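Local atomic coordinates of FeeM (Uncultured bacterium, PDB entry 2G0B), a protein that catalyses the formation of N-acyl amino acids, such as N-acyl-tyrosine, probably by transferring a fatty acyl chain from an acyl carrier protein to the amino acid. Residues A[154-159]-A[175-180]. Numbering follows the deposited sequence.
Sequences LGFTQI and RALYVP. With NLT (N-dodecanoyl-L-tyrosine), chain I.
The F156 ring carries L177 CB over one face, 3.9 Å from the ring centroid and 21° off its normal, a CH-pi contact; at its edge lies NLT C10, 3.6 Å from F156 CE1. CG of F156 stands anti to the carbonyl carbon (chi1 -75°), beside the backbone N; the F156 and L177 side chains cross at about a right angle. The R175 guanidinium has Q158 CB over one face and F156 O at its edge. Its grip is side-on: R175 NE (3.0 Å) and R175 NH2 (3.1 Å) both donate to F156 O, within 7° of the guanidinium plane and from the same face of the carbonyl. R175 NH1 also forms a salt bridge with D148, which would further restrain the group's rotation. T157 and A176 form an antiparallel hydrogen-bonded pair, with T157 N to A176 O and A176 N to T157 O both 2.8 Å, while I159 CG2 packs on A176 CB. L177 CD2 approaches NLT C12 at 3.8 Å, so F156 and L177 together border the end of the dodecanoyl chain. Leaving helix 148-153 through a Schellman motif at G155, the chain enters the C-terminal beta hairpin of an acetyltransferase-like (GNAT) fold, beside the acyl-binding pocket.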
loop_
_atom_site.group_PDB
_atom_site.type_symbol
_atom_site.label_atom_id
_atom_site.label_comp_id
_atom_site.label_asym_id
_atom_site.label_seq_id
_atom_site.Cartn_x
_atom_site.Cartn_y
_atom_site.Cartn_z
ATOM N N LEU A 154 7.365 8.560 -7.663
ATOM C CA LEU A 154 6.733 7.357 -8.229
ATOM C C LEU A 154 5.521 7.670 -9.120
ATOM O O LEU A 154 4.945 6.756 -9.718
ATOM C CB LEU A 154 6.308 6.390 -7.130
ATOM C CG LEU A 154 7.343 5.533 -6.408
ATOM C CD1 LEU A 154 6.679 4.257 -5.901
ATOM C CD2 LEU A 154 8.528 5.214 -7.280
ATOM N N GLY A 155 5.140 8.954 -9.212
ATOM C CA GLY A 155 4.117 9.381 -10.153
ATOM C C GLY A 155 2.731 9.631 -9.586
ATOM O O GLY A 155 1.804 9.965 -10.337
ATOM N N PHE A 156 2.583 9.466 -8.270
ATOM C CA PHE A 156 1.315 9.718 -7.587
ATOM C C PHE A 156 1.046 11.211 -7.444
ATOM O O PHE A 156 1.874 11.959 -6.913
ATOM C CB PHE A 156 1.321 9.083 -6.218
ATOM C CG PHE A 156 1.153 7.601 -6.232
ATOM C CD1 PHE A 156 2.257 6.767 -6.338
ATOM C CD2 PHE A 156 -0.105 7.031 -6.088
ATOM C CE1 PHE A 156 2.109 5.392 -6.321
ATOM C CE2 PHE A 156 -0.260 5.664 -6.064
ATOM C CZ PHE A 156 0.852 4.839 -6.180
ATOM N N THR A 157 -0.112 11.634 -7.932
ATOM C CA THR A 157 -0.543 13.019 -7.854
ATOM C C THR A 157 -1.345 13.193 -6.575
ATOM O O THR A 157 -2.056 12.290 -6.176
ATOM C CB THR A 157 -1.397 13.346 -9.100
ATOM O OG1 THR A 157 -0.546 13.388 -10.236
ATOM C CG2 THR A 157 -1.967 14.760 -9.054
ATOM N N GLN A 158 -1.208 14.342 -5.922
ATOM C CA GLN A 158 -1.961 14.611 -4.691
ATOM C C GLN A 158 -3.419 14.913 -4.986
ATOM O O GLN A 158 -3.726 15.782 -5.796
ATOM C CB GLN A 158 -1.342 15.756 -3.915
ATOM C CG GLN A 158 -1.656 15.718 -2.462
ATOM C CD GLN A 158 -1.309 17.001 -1.761
ATOM O OE1 GLN A 158 -0.528 17.803 -2.270
ATOM N NE2 GLN A 158 -1.875 17.200 -0.583
ATOM N N ILE A 159 -4.316 14.175 -4.342
ATOM C CA ILE A 159 -5.747 14.335 -4.578
ATOM C C ILE A 159 -6.470 14.775 -3.327
ATOM O O ILE A 159 -7.596 15.234 -3.391
ATOM C CB ILE A 159 -6.378 13.034 -5.156
ATOM C CG1 ILE A 159 -6.201 11.856 -4.195
ATOM C CG2 ILE A 159 -5.791 12.716 -6.515
ATOM C CD1 ILE A 159 -7.380 10.951 -4.134
ATOM N N ARG A 175 -2.950 10.516 -2.250
ATOM C CA ARG A 175 -2.372 10.551 -3.589
ATOM C C ARG A 175 -2.951 9.424 -4.439
ATOM O O ARG A 175 -3.313 8.374 -3.928
ATOM C CB ARG A 175 -0.838 10.442 -3.547
ATOM C CG ARG A 175 -0.153 11.373 -2.578
ATOM C CD ARG A 175 1.340 11.536 -2.799
ATOM N NE ARG A 175 1.617 12.385 -3.950
ATOM C CZ ARG A 175 2.001 13.649 -3.880
ATOM N NH1 ARG A 175 2.164 14.233 -2.715
ATOM N NH2 ARG A 175 2.218 14.336 -4.990
ATOM N N ALA A 176 -3.042 9.656 -5.738
ATOM C CA ALA A 176 -3.562 8.662 -6.657
ATOM C C ALA A 176 -2.721 8.624 -7.915
ATOM O O ALA A 176 -2.049 9.605 -8.246
ATOM C CB ALA A 176 -4.995 8.957 -6.989
ATOM N N LEU A 177 -2.740 7.479 -8.603
ATOM C CA LEU A 177 -2.022 7.314 -9.867
ATOM C C LEU A 177 -2.919 6.680 -10.941
ATOM O O LEU A 177 -3.587 5.664 -10.691
ATOM C CB LEU A 177 -0.753 6.476 -9.662
ATOM C CG LEU A 177 -0.116 5.804 -10.886
ATOM C CD1 LEU A 177 0.659 6.807 -11.729
ATOM C CD2 LEU A 177 0.772 4.670 -10.458
ATOM N N TYR A 178 -2.942 7.291 -12.128
ATOM C CA TYR A 178 -3.671 6.724 -13.256
ATOM C C TYR A 178 -2.871 5.591 -13.893
ATOM O O TYR A 178 -1.952 5.834 -14.676
ATOM C CB TYR A 178 -3.998 7.796 -14.294
ATOM C CG TYR A 178 -4.962 7.324 -15.362
ATOM C CD1 TYR A 178 -6.201 6.781 -15.019
ATOM C CD2 TYR A 178 -4.630 7.400 -16.705
ATOM C CE1 TYR A 178 -7.084 6.333 -15.991
ATOM C CE2 TYR A 178 -5.508 6.957 -17.688
ATOM C CZ TYR A 178 -6.735 6.425 -17.325
ATOM O OH TYR A 178 -7.615 5.988 -18.296
ATOM N N VAL A 179 -3.240 4.359 -13.556
ATOM C CA VAL A 179 -2.494 3.165 -13.980
ATOM C C VAL A 179 -2.349 2.944 -15.521
ATOM O O VAL A 179 -1.240 2.672 -15.986
ATOM C CB VAL A 179 -2.973 1.870 -13.229
ATOM C CG1 VAL A 179 -2.144 0.662 -13.630
ATOM C CG2 VAL A 179 -2.899 2.074 -11.725
ATOM N N PRO A 180 -3.436 3.079 -16.305
ATOM C CA PRO A 180 -3.359 2.907 -17.765
ATOM C C PRO A 180 -2.268 3.710 -18.493
ATOM O O PRO A 180 -1.869 3.305 -19.575
ATOM C CB PRO A 180 -4.742 3.341 -18.229
ATOM C CG PRO A 180 -5.606 2.970 -17.126
ATOM C CD PRO A 180 -4.834 3.310 -15.883
HETATM N N NLT I . -0.840 3.818 4.575
HETATM C C1 NLT I . 0.049 3.080 3.898
HETATM O OL NLT I . 0.460 1.990 4.283
HETATM C C2 NLT I . 0.561 3.684 2.600
HETATM C C3 NLT I . 0.619 2.667 1.452
HETATM C C4 NLT I . 1.614 3.098 0.362
HETATM C C5 NLT I . 1.690 2.067 -0.769
HETATM C C6 NLT I . 2.378 2.606 -2.023
HETATM C C7 NLT I . 2.125 1.711 -3.237
HETATM C C8 NLT I . 3.153 1.961 -4.334
HETATM C C9 NLT I . 2.898 1.131 -5.599
HETATM C C10 NLT I . 3.185 2.001 -6.822
HETATM C C11 NLT I . 2.854 1.342 -8.160
HETATM C C12 NLT I . 3.444 2.168 -9.305
HETATM C CA NLT I . -1.373 3.479 5.895
HETATM C CB NLT I . -2.326 4.570 6.371
HETATM C CG NLT I . -1.590 5.668 7.108
HETATM C CD2 NLT I . -0.858 5.380 8.252
HETATM C CE2 NLT I . -0.187 6.389 8.920
HETATM C CZ NLT I . -0.261 7.687 8.456
HETATM C CE1 NLT I . -0.987 7.981 7.309
HETATM C CD1 NLT I . -1.654 6.972 6.636
HETATM O OH NLT I . 0.380 8.651 9.099
HETATM C C NLT I . -2.151 2.196 5.889
HETATM O O NLT I . -2.846 1.933 4.884
HETATM O O2 NLT I . -2.084 1.434 6.888
#